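Local coordinates for protein alginate lyase (Bacteroides ovatus, PDB 3NNB) that probably depolymerises alginate by beta-elimination, breaking the glycosidic bonds between its uronic acid units, at residues S47-T52 with A138-N143; D62-G67 with G149-G154; D86-P91 with Q331-W336; D167-T172 with D227-A232. All coordinates share one frame; numbering follows the deposited sequence.

Interaction 1 (S47-T52 with A138-N143)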
# COMPACT_ATOMS: atom_id res chain seq x y z
N SER A 47 5.22 5.13 18.21
CA SER A 47 6.55 4.68 17.80
C SER A 47 6.70 3.21 18.07
O SER A 47 5.90 2.60 18.80
CB SER A 47 7.67 5.44 18.49
OG SER A 47 7.92 4.95 19.82
N VAL A 48 7.78 2.63 17.51
CA VAL A 48 8.13 1.25 17.80
C VAL A 48 8.52 1.03 19.29
O VAL A 48 8.66 -0.11 19.72
CB VAL A 48 9.27 0.73 16.90
CG1 VAL A 48 8.81 0.75 15.41
CG2 VAL A 48 10.63 1.50 17.15
N MSE A 49 8.68 2.08 20.07
CA MSE A 49 8.94 1.94 21.50
C MSE A 49 7.70 1.63 22.30
O MSE A 49 7.79 1.30 23.51
CB MSE A 49 9.63 3.20 22.04
CG MSE A 49 10.83 3.64 21.22
SE MSE A 49 12.19 2.28 20.87
CE MSE A 49 13.07 2.44 22.64
N ASP A 50 6.52 1.69 21.69
CA ASP A 50 5.30 1.54 22.47
C ASP A 50 4.97 0.09 22.77
O ASP A 50 4.28 -0.19 23.76
CB ASP A 50 4.11 2.18 21.74
CG ASP A 50 4.21 3.67 21.65
OD1 ASP A 50 4.95 4.27 22.43
OD2 ASP A 50 3.56 4.26 20.75
N LYS A 51 5.41 -0.83 21.92
CA LYS A 51 5.12 -2.24 22.12
C LYS A 51 5.70 -2.72 23.47
O LYS A 51 6.72 -2.23 23.94
CB LYS A 51 5.63 -3.05 20.92
CG LYS A 51 7.15 -3.03 20.67
CD LYS A 51 7.58 -4.04 19.62
CE LYS A 51 9.09 -3.90 19.27
NZ LYS A 51 9.34 -2.58 18.53
N THR A 52 5.09 -3.72 24.08
CA THR A 52 5.68 -4.23 25.32
C THR A 52 6.82 -5.22 25.06
O THR A 52 7.82 -5.23 25.82
CB THR A 52 4.62 -4.86 26.22
OG1 THR A 52 3.60 -5.45 25.38
CG2 THR A 52 4.02 -3.76 27.08
N ALA A 138 16.21 10.04 17.87
CA ALA A 138 17.03 8.94 18.39
C ALA A 138 16.31 8.11 19.43
O ALA A 138 16.51 6.88 19.47
CB ALA A 138 18.38 9.50 19.02
N LYS A 139 15.50 8.74 20.27
CA LYS A 139 14.87 8.04 21.37
C LYS A 139 13.80 7.06 20.91
O LYS A 139 13.46 6.13 21.64
CB LYS A 139 14.26 9.03 22.39
CG LYS A 139 15.34 9.74 23.25
CD LYS A 139 14.67 10.58 24.35
CE LYS A 139 15.57 11.71 24.86
NZ LYS A 139 14.83 12.60 25.84
N THR A 140 13.21 7.31 19.74
CA THR A 140 11.99 6.59 19.37
C THR A 140 12.01 5.97 17.95
O THR A 140 11.09 5.24 17.57
CB THR A 140 10.74 7.46 19.45
OG1 THR A 140 10.91 8.65 18.65
CG2 THR A 140 10.40 7.81 20.91
N LYS A 141 13.06 6.20 17.17
CA LYS A 141 12.98 5.88 15.76
C LYS A 141 13.00 4.38 15.45
O LYS A 141 13.58 3.56 16.16
CB LYS A 141 14.08 6.53 14.97
CG LYS A 141 15.46 5.99 15.28
CD LYS A 141 16.50 6.70 14.45
CE LYS A 141 17.89 6.27 14.83
NZ LYS A 141 18.86 7.22 14.20
N MSE A 142 12.35 4.06 14.34
CA MSE A 142 12.37 2.71 13.79
C MSE A 142 13.63 2.52 12.94
O MSE A 142 13.91 3.32 12.07
CB MSE A 142 11.13 2.44 12.95
CG MSE A 142 11.13 1.10 12.26
SE MSE A 142 9.56 0.81 11.17
CE MSE A 142 10.33 -0.41 9.88
N ASN A 143 14.39 1.46 13.20
CA ASN A 143 15.53 1.11 12.33
C ASN A 143 15.06 0.77 10.93
O ASN A 143 13.97 0.20 10.75
CB ASN A 143 16.37 0.02 12.96
CG ASN A 143 17.01 0.44 14.25
OD1 ASN A 143 17.36 1.61 14.41
ND2 ASN A 143 17.18 -0.51 15.17
O HOH W 1 9.23 4.42 15.67

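Interaction 2 (D62-G67 with G149-G154)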
# COMPACT_ATOMS: atom_id res chain seq x y z
N ASP A 62 14.01 -2.01 16.63
CA ASP A 62 13.66 -2.88 15.56
C ASP A 62 12.15 -3.10 15.48
O ASP A 62 11.50 -3.53 16.45
CB ASP A 62 14.37 -4.23 15.66
CG ASP A 62 15.88 -4.14 15.41
OD1 ASP A 62 16.38 -3.11 14.89
OD2 ASP A 62 16.55 -5.15 15.71
N TYR A 63 11.61 -2.86 14.28
CA TYR A 63 10.23 -3.16 13.98
C TYR A 63 9.93 -4.64 14.21
O TYR A 63 10.70 -5.49 13.81
CB TYR A 63 9.88 -2.77 12.53
CG TYR A 63 8.45 -3.07 12.12
CD1 TYR A 63 7.42 -2.19 12.38
CD2 TYR A 63 8.17 -4.23 11.46
CE1 TYR A 63 6.13 -2.46 11.98
CE2 TYR A 63 6.87 -4.53 11.05
CZ TYR A 63 5.86 -3.65 11.32
OH TYR A 63 4.57 -3.95 10.91
N MSE A 64 8.81 -4.91 14.86
CA MSE A 64 8.37 -6.27 15.11
C MSE A 64 6.90 -6.33 14.88
O MSE A 64 6.14 -5.52 15.45
CB MSE A 64 8.71 -6.71 16.55
CG MSE A 64 8.42 -8.19 16.78
SE MSE A 64 8.67 -8.62 18.65
CE MSE A 64 8.05 -10.49 18.56
N SER A 65 6.49 -7.30 14.08
CA SER A 65 5.05 -7.59 13.95
C SER A 65 4.83 -9.10 13.93
O SER A 65 5.80 -9.86 13.89
CB SER A 65 4.47 -7.00 12.65
OG SER A 65 5.07 -7.57 11.51
N MSE A 66 3.56 -9.50 13.98
CA MSE A 66 3.15 -10.91 13.96
C MSE A 66 2.41 -11.23 12.67
O MSE A 66 1.60 -10.42 12.20
CB MSE A 66 2.19 -11.18 15.12
CG MSE A 66 1.89 -12.66 15.33
SE MSE A 66 0.46 -12.86 16.66
CE MSE A 66 -0.97 -12.80 15.45
N GLY A 67 2.65 -12.41 12.11
CA GLY A 67 1.88 -12.86 10.95
C GLY A 67 0.38 -12.79 11.29
O GLY A 67 -0.07 -13.44 12.25
N GLY A 149 9.86 -8.48 10.84
CA GLY A 149 8.51 -8.33 10.29
C GLY A 149 7.84 -9.69 10.21
O GLY A 149 8.40 -10.65 9.68
N GLN A 150 6.61 -9.75 10.70
CA GLN A 150 5.80 -10.99 10.71
C GLN A 150 6.49 -12.24 11.23
O GLN A 150 6.52 -13.31 10.60
CB GLN A 150 5.12 -11.23 9.36
CG GLN A 150 4.11 -10.17 9.04
CD GLN A 150 3.22 -10.53 7.88
OE1 GLN A 150 2.97 -11.72 7.60
NE2 GLN A 150 2.73 -9.50 7.18
N THR A 151 7.06 -12.06 12.42
CA THR A 151 7.37 -13.18 13.33
C THR A 151 6.12 -13.97 13.61
O THR A 151 4.99 -13.46 13.52
CB THR A 151 7.91 -12.66 14.70
OG1 THR A 151 6.88 -11.99 15.44
CG2 THR A 151 9.17 -11.78 14.53
N ILE A 152 6.30 -15.24 13.95
CA ILE A 152 5.19 -16.11 14.27
C ILE A 152 5.61 -16.90 15.51
O ILE A 152 6.63 -17.57 15.50
CB ILE A 152 4.84 -17.09 13.18
CG1 ILE A 152 4.50 -16.40 11.85
CG2 ILE A 152 3.69 -18.02 13.66
CD1 ILE A 152 4.49 -17.37 10.64
N PRO A 153 4.82 -16.82 16.59
CA PRO A 153 5.13 -17.56 17.82
C PRO A 153 5.35 -19.04 17.57
O PRO A 153 4.51 -19.72 16.97
CB PRO A 153 3.90 -17.30 18.68
CG PRO A 153 3.49 -15.92 18.27
CD PRO A 153 3.64 -15.98 16.78
N GLY A 154 6.49 -19.52 18.02
CA GLY A 154 6.87 -20.91 17.86
C GLY A 154 7.44 -21.32 16.53
O GLY A 154 7.75 -22.51 16.35

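Interaction 3 (D86-P91 with Q331-W336)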
# COMPACT_ATOMS: atom_id res chain seq x y z
N ASP A 86 -6.22 -18.86 7.37
CA ASP A 86 -6.16 -17.88 6.26
C ASP A 86 -7.38 -16.97 6.29
O ASP A 86 -8.55 -17.43 6.32
CB ASP A 86 -6.05 -18.63 4.91
CG ASP A 86 -5.85 -17.71 3.72
OD1 ASP A 86 -5.44 -16.55 3.91
OD2 ASP A 86 -6.16 -18.18 2.57
N GLY A 87 -7.12 -15.67 6.29
CA GLY A 87 -8.15 -14.66 6.21
C GLY A 87 -8.73 -14.19 7.53
O GLY A 87 -9.54 -13.27 7.57
N GLN A 88 -8.32 -14.83 8.63
CA GLN A 88 -8.81 -14.48 9.97
C GLN A 88 -7.68 -13.86 10.77
O GLN A 88 -6.69 -14.55 11.07
CB GLN A 88 -9.37 -15.73 10.67
CG GLN A 88 -10.51 -16.42 9.90
CD GLN A 88 -11.19 -17.52 10.72
OE1 GLN A 88 -11.84 -17.23 11.71
NE2 GLN A 88 -11.00 -18.75 10.34
N ARG A 89 -7.81 -12.56 11.07
CA ARG A 89 -6.76 -11.78 11.69
C ARG A 89 -6.76 -11.92 13.22
O ARG A 89 -7.73 -11.55 13.91
CB ARG A 89 -6.81 -10.29 11.27
CG ARG A 89 -6.49 -10.06 9.80
CD ARG A 89 -6.55 -8.56 9.40
NE ARG A 89 -5.40 -7.78 9.88
CZ ARG A 89 -4.26 -7.54 9.21
NH1 ARG A 89 -4.06 -8.03 7.99
NH2 ARG A 89 -3.30 -6.81 9.79
N ASN A 90 -5.65 -12.41 13.75
CA ASN A 90 -5.51 -12.60 15.20
C ASN A 90 -5.33 -11.26 15.91
O ASN A 90 -4.42 -10.53 15.61
CB ASN A 90 -4.31 -13.47 15.46
CG ASN A 90 -4.05 -13.72 16.92
OD1 ASN A 90 -4.68 -13.10 17.82
ND2 ASN A 90 -3.05 -14.58 17.19
N PRO A 91 -6.27 -10.89 16.78
CA PRO A 91 -6.16 -9.56 17.38
C PRO A 91 -4.90 -9.35 18.21
O PRO A 91 -4.59 -8.20 18.52
CB PRO A 91 -7.43 -9.45 18.22
CG PRO A 91 -7.91 -10.82 18.40
CD PRO A 91 -7.48 -11.60 17.19
N GLN A 331 -13.63 -18.80 -2.82
CA GLN A 331 -13.98 -18.36 -1.50
C GLN A 331 -13.94 -16.83 -1.36
O GLN A 331 -13.13 -16.14 -2.01
CB GLN A 331 -13.05 -19.00 -0.48
CG GLN A 331 -13.05 -20.52 -0.45
CD GLN A 331 -12.00 -21.07 0.53
OE1 GLN A 331 -12.30 -21.25 1.69
NE2 GLN A 331 -10.75 -21.21 0.07
N GLN A 332 -14.75 -16.29 -0.45
CA GLN A 332 -14.62 -14.93 0.01
C GLN A 332 -15.34 -14.86 1.35
O GLN A 332 -16.55 -14.57 1.43
CB GLN A 332 -15.15 -13.87 -0.95
CG GLN A 332 -14.96 -12.45 -0.48
CD GLN A 332 -13.51 -11.98 -0.35
OE1 GLN A 332 -12.60 -12.47 -1.07
NE2 GLN A 332 -13.26 -11.07 0.62
N ILE A 333 -14.59 -15.17 2.39
CA ILE A 333 -15.19 -15.47 3.69
C ILE A 333 -15.72 -14.26 4.48
O ILE A 333 -16.43 -14.45 5.47
CB ILE A 333 -14.25 -16.31 4.58
CG1 ILE A 333 -12.94 -15.52 4.87
CG2 ILE A 333 -13.99 -17.71 3.94
CD1 ILE A 333 -12.03 -16.15 5.95
N LYS A 334 -15.35 -13.06 4.04
CA LYS A 334 -15.77 -11.82 4.67
C LYS A 334 -15.73 -10.70 3.65
O LYS A 334 -15.27 -10.91 2.53
CB LYS A 334 -14.84 -11.50 5.83
CG LYS A 334 -13.38 -11.37 5.41
CD LYS A 334 -12.42 -11.10 6.61
CE LYS A 334 -10.98 -10.86 6.18
NZ LYS A 334 -10.07 -10.46 7.28
N GLU A 335 -16.19 -9.51 4.06
CA GLU A 335 -15.98 -8.29 3.27
C GLU A 335 -16.48 -8.33 1.82
O GLU A 335 -15.93 -7.63 0.98
CB GLU A 335 -14.49 -7.95 3.29
CG GLU A 335 -13.96 -7.60 4.66
CD GLU A 335 -12.44 -7.35 4.73
OE1 GLU A 335 -11.65 -7.82 3.89
OE2 GLU A 335 -12.04 -6.64 5.66
N TRP A 336 -17.53 -9.11 1.53
CA TRP A 336 -18.07 -9.15 0.16
C TRP A 336 -18.44 -7.78 -0.37
O TRP A 336 -17.97 -7.37 -1.41
CB TRP A 336 -19.27 -10.11 0.07
CG TRP A 336 -19.78 -10.18 -1.32
CD1 TRP A 336 -20.86 -9.50 -1.81
CD2 TRP A 336 -19.22 -10.90 -2.41
NE1 TRP A 336 -21.00 -9.75 -3.16
CE2 TRP A 336 -20.02 -10.63 -3.54
CE3 TRP A 336 -18.15 -11.79 -2.54
CZ2 TRP A 336 -19.76 -11.20 -4.78
CZ3 TRP A 336 -17.88 -12.32 -3.79
CH2 TRP A 336 -18.70 -12.02 -4.90
O HOH W 2 -10.18 -11.14 10.17

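Interaction 4 (D167-T172 with D227-A232)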
# COMPACT_ATOMS: atom_id res chain seq x y z
N ASP A 167 3.88 -5.19 5.28
CA ASP A 167 3.45 -4.29 6.36
C ASP A 167 3.65 -2.82 6.00
O ASP A 167 2.90 -1.96 6.48
CB ASP A 167 4.20 -4.56 7.66
CG ASP A 167 3.84 -5.90 8.32
OD1 ASP A 167 3.19 -6.75 7.68
OD2 ASP A 167 4.28 -6.11 9.48
N ILE A 168 4.69 -2.51 5.22
CA ILE A 168 5.04 -1.13 4.92
C ILE A 168 4.61 -0.68 3.56
O ILE A 168 5.04 0.35 3.07
CB ILE A 168 6.57 -0.85 5.11
CG1 ILE A 168 7.46 -1.76 4.26
CG2 ILE A 168 6.91 -0.92 6.60
CD1 ILE A 168 8.89 -1.14 4.00
N TYR A 169 3.76 -1.47 2.89
CA TYR A 169 3.36 -1.13 1.52
C TYR A 169 2.78 0.31 1.42
O TYR A 169 3.00 0.99 0.41
CB TYR A 169 2.35 -2.12 0.96
CG TYR A 169 2.09 -1.91 -0.52
CD1 TYR A 169 2.90 -2.51 -1.47
CD2 TYR A 169 1.08 -1.05 -0.96
CE1 TYR A 169 2.70 -2.29 -2.81
CE2 TYR A 169 0.87 -0.83 -2.31
CZ TYR A 169 1.70 -1.46 -3.23
OH TYR A 169 1.50 -1.22 -4.60
N SER A 170 2.05 0.75 2.44
CA SER A 170 1.50 2.11 2.46
C SER A 170 2.55 3.24 2.41
O SER A 170 2.20 4.39 2.10
CB SER A 170 0.56 2.34 3.65
OG SER A 170 1.27 2.35 4.86
N PHE A 171 3.83 2.92 2.63
CA PHE A 171 4.87 3.92 2.47
C PHE A 171 4.95 4.41 1.02
O PHE A 171 5.41 5.53 0.75
CB PHE A 171 6.23 3.39 2.93
CG PHE A 171 6.40 3.28 4.41
CD1 PHE A 171 5.39 3.55 5.34
CD2 PHE A 171 7.62 2.84 4.90
CE1 PHE A 171 5.63 3.43 6.72
CE2 PHE A 171 7.84 2.73 6.25
CZ PHE A 171 6.85 3.03 7.16
N THR A 172 4.49 3.59 0.08
CA THR A 172 4.46 4.00 -1.33
C THR A 172 3.62 5.27 -1.51
O THR A 172 4.05 6.23 -2.18
CB THR A 172 3.98 2.88 -2.26
OG1 THR A 172 2.66 2.47 -1.91
CG2 THR A 172 5.03 1.71 -2.27
N ASP A 227 8.30 -5.59 -5.71
CA ASP A 227 8.84 -4.80 -6.83
C ASP A 227 8.29 -3.37 -6.83
O ASP A 227 9.01 -2.42 -7.10
CB ASP A 227 8.53 -5.45 -8.17
CG ASP A 227 9.42 -6.63 -8.48
OD1 ASP A 227 10.27 -7.03 -7.65
OD2 ASP A 227 9.26 -7.20 -9.59
N VAL A 228 6.98 -3.22 -6.58
CA VAL A 228 6.40 -1.88 -6.50
C VAL A 228 7.07 -1.02 -5.43
O VAL A 228 7.42 0.14 -5.66
CB VAL A 228 4.85 -1.89 -6.28
CG1 VAL A 228 4.28 -0.48 -6.33
CG2 VAL A 228 4.17 -2.76 -7.34
N GLN A 229 7.27 -1.61 -4.26
CA GLN A 229 7.86 -0.88 -3.15
C GLN A 229 9.31 -0.55 -3.50
O GLN A 229 9.74 0.58 -3.33
CB GLN A 229 7.84 -1.74 -1.88
CG GLN A 229 6.46 -2.07 -1.33
CD GLN A 229 6.54 -2.54 0.11
OE1 GLN A 229 6.84 -1.75 1.01
NE2 GLN A 229 6.22 -3.84 0.36
N LEU A 230 10.06 -1.52 -4.02
CA LEU A 230 11.47 -1.24 -4.37
C LEU A 230 11.55 -0.07 -5.37
O LEU A 230 12.38 0.85 -5.24
CB LEU A 230 12.15 -2.49 -4.94
CG LEU A 230 13.66 -2.35 -5.19
CD1 LEU A 230 14.42 -2.30 -3.85
CD2 LEU A 230 14.14 -3.53 -6.07
N THR A 231 10.64 -0.08 -6.34
CA THR A 231 10.61 0.95 -7.40
C THR A 231 10.31 2.32 -6.80
O THR A 231 11.02 3.29 -7.06
CB THR A 231 9.63 0.58 -8.48
OG1 THR A 231 10.01 -0.67 -9.06
CG2 THR A 231 9.63 1.65 -9.61
N ALA A 232 9.26 2.39 -5.98
CA ALA A 232 8.88 3.66 -5.38
C ALA A 232 10.00 4.20 -4.46
O ALA A 232 10.27 5.41 -4.46
CB ALA A 232 7.61 3.47 -4.55

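Interaction 1 (S47-T52 with A138-N143)
V48 turns both methyls to segment 138-143 through a chi1 of -62°, with CG1 anti to its carbonyl carbon and CG2 between the backbone N and that carbon. CG1 meets CB of M142 at 3.8 Å, and the two side chains run across each other at about a right angle. CG2 lies 3.7 Å from O of K141. M49, a selenomethionine, has CG beside its own backbone N (chi1 -49°), and its chain then bends at chi2 and chi3. The bend wraps CG, SE and CE round the carbonyl of K139, with CG 3.6 Å from K139 O. CG also rests on CA of T140. S47 adds CB, 3.5 Å from T140 O. No direct hydrogen bond joins the two segments. A water does so instead: it accepts from V48 N at 2.9 Å and donates to T140 O at 2.8 Å. Residues 47-50 form a type I beta turn. S47 OG accepts from M49 N at 3.0 Å, which makes an ST turn and ties the S47 hydroxyl to its own loop. This is loop-to-loop packing well away from the centre of the chain. One loop follows helix 27-41 and the other follows helix 121-136. T140 OG1 bonds to V133 O of helix 121-136. The same helix gives V133 to S47 and W134 to both V48 and M142.

Interaction 2 (D62-G67 with G149-G154)
T151 brings two donors to the carbonyl O of S65. Its hydroxyl OG1 donates at 2.8 Å, tilted 35° from the carbonyl plane. Its backbone N is 2.9 Å from the same oxygen, but the N-H points poorly and this bond is weak. OG1 is placed there by a chi1 of 69°, between the backbone N and the carbonyl carbon. The hydroxyl of S65 is used as well: S65 OG accepts from Q150 N at 2.8 Å, with an N-H...O angle of 164°. T151 O takes G67 N at 2.9 Å, and it also receives a CA-H...O contact from M66 CA at 3.2 Å. The bonds of T151 N to S65 O and of G67 N to T151 O flank M66 and make it the parallel beta bridge partner of T151. On their shared face the selenomethionine M66 sets CG 4.0 Å from CD of P153. A valine in place of T151 would remove the hydroxyl, and S65 O would probably keep just the weak bond from the backbone N across this contact. D167 OD2 bonds to S65 OG and Y63 OH, and its OD1 to Q150 NE2; Q150 OE1 has a weak bond to R161. The contact is buried. It pairs strand 64-66 with strand 148-151 in a short two-stranded parallel sheet. Y63 packs on R98 and L101 of helix 98-118.

Interaction 3 (D86-P91 with Q331-W336)
K334 passes the end of its side chain over the carbonyl oxygen of G87, with CD, CE and NZ all close to G87 O. It is a loop-to-loop contact at the surface of a mostly helical protein of the six-hairpin clan, made by a lysine bonded to a backbone carbonyl. One loop runs from strand 83-84 to helix 98-118; the other leads into helix 336-351, with E335 at the N-cap position. K334 NZ donates to G87 O at 2.9 Å. The C=O...N angle is 148°, and the donor is tilted from the carbonyl plane. The lysine chain is extended beyond CG, which carries NZ across to the other loop. NZ also donates to a water at 3.0 Å, and that water accepts from R89 N at 2.9 Å. The lysine therefore grips segment 86-91 at two points, one of them through water. I333 packs beside it. Its CD1 lies 3.7 Å from D86 O and 4.2 Å from CG of Q88. G87 has a positive phi of 89°, and any CB there would run into I333 CD1 and the carbonyl O of D86. A leucine in place of K334 would remove the ammonium, and G87 O and the bridging water would probably lose their link to this loop. D86 itself is held by a salt bridge to R271. Behind the lysine, Q332 NE2 donates to K334 O at 2.8 Å.

Interaction 4 (D167-T172 with D227-A232)
This is buried side-chain packing near the centre of the chain, where the turn leading into helix 171-180 meets helix 221-236. Y169 makes a large part of the contact. Its ring meets V228 and Q229 obliquely, with CD1 3.6 Å from CG of Q229. Ring and amide planes are 66° apart. At the far end of the ring, Y169 OH touches CG1 of V228 at 3.4 Å. That methyl is anti to the backbone N of V228 (chi1 -175°), which turns it to the tyrosine. The hydroxyl has a polar partner too, D287 OD2 of helix 274-293. Q229 reaches past the ring with an extended chain. Its OE1 sits 3.3 Å from CG1 of I168, and the two side chains cross at about a right angle. The amide does not bond to segment 167-172. OE1 bonds to Y233 OH and NE2 to M165 O, so both amide ends are satisfied inside the core. The setting is helix packing within the helical fold of the six-hairpin clan, in which helices 98-118, 240-258 and 274-293 lie around the contact. One turn further along helix 221-236, A232 CB meets T172 CG2 at 3.9 Å. T172 CG2 also rests on CA of Q229. T172 is held in place by its hydroxyl: OG1 donates to Y169 O at 2.8 Å, nearly along the C=O axis. T172 N donates to that oxygen as well, at 3.0 Å.

Interactions 2 and 4 are buried, interaction 1 is partly buried, and interaction 3 lies at the surface. Each joins a different pair of elements: two loops in 1 and in 3, two strands in 2, a turn and a helix in 4. Interaction 2 is held by direct hydrogen bonds. Interaction 4 has none across it and relies on packing. Interaction 1 joins its loops by apolar contact and a water, interaction 3 by one charged side chain and a water. Interaction 2 touches all the others. D167 ties its strand 64-66 to the turn of interaction 4, D62 takes bonds from K51 and N143 of interaction 1, and M66 packs on N90 of interaction 3.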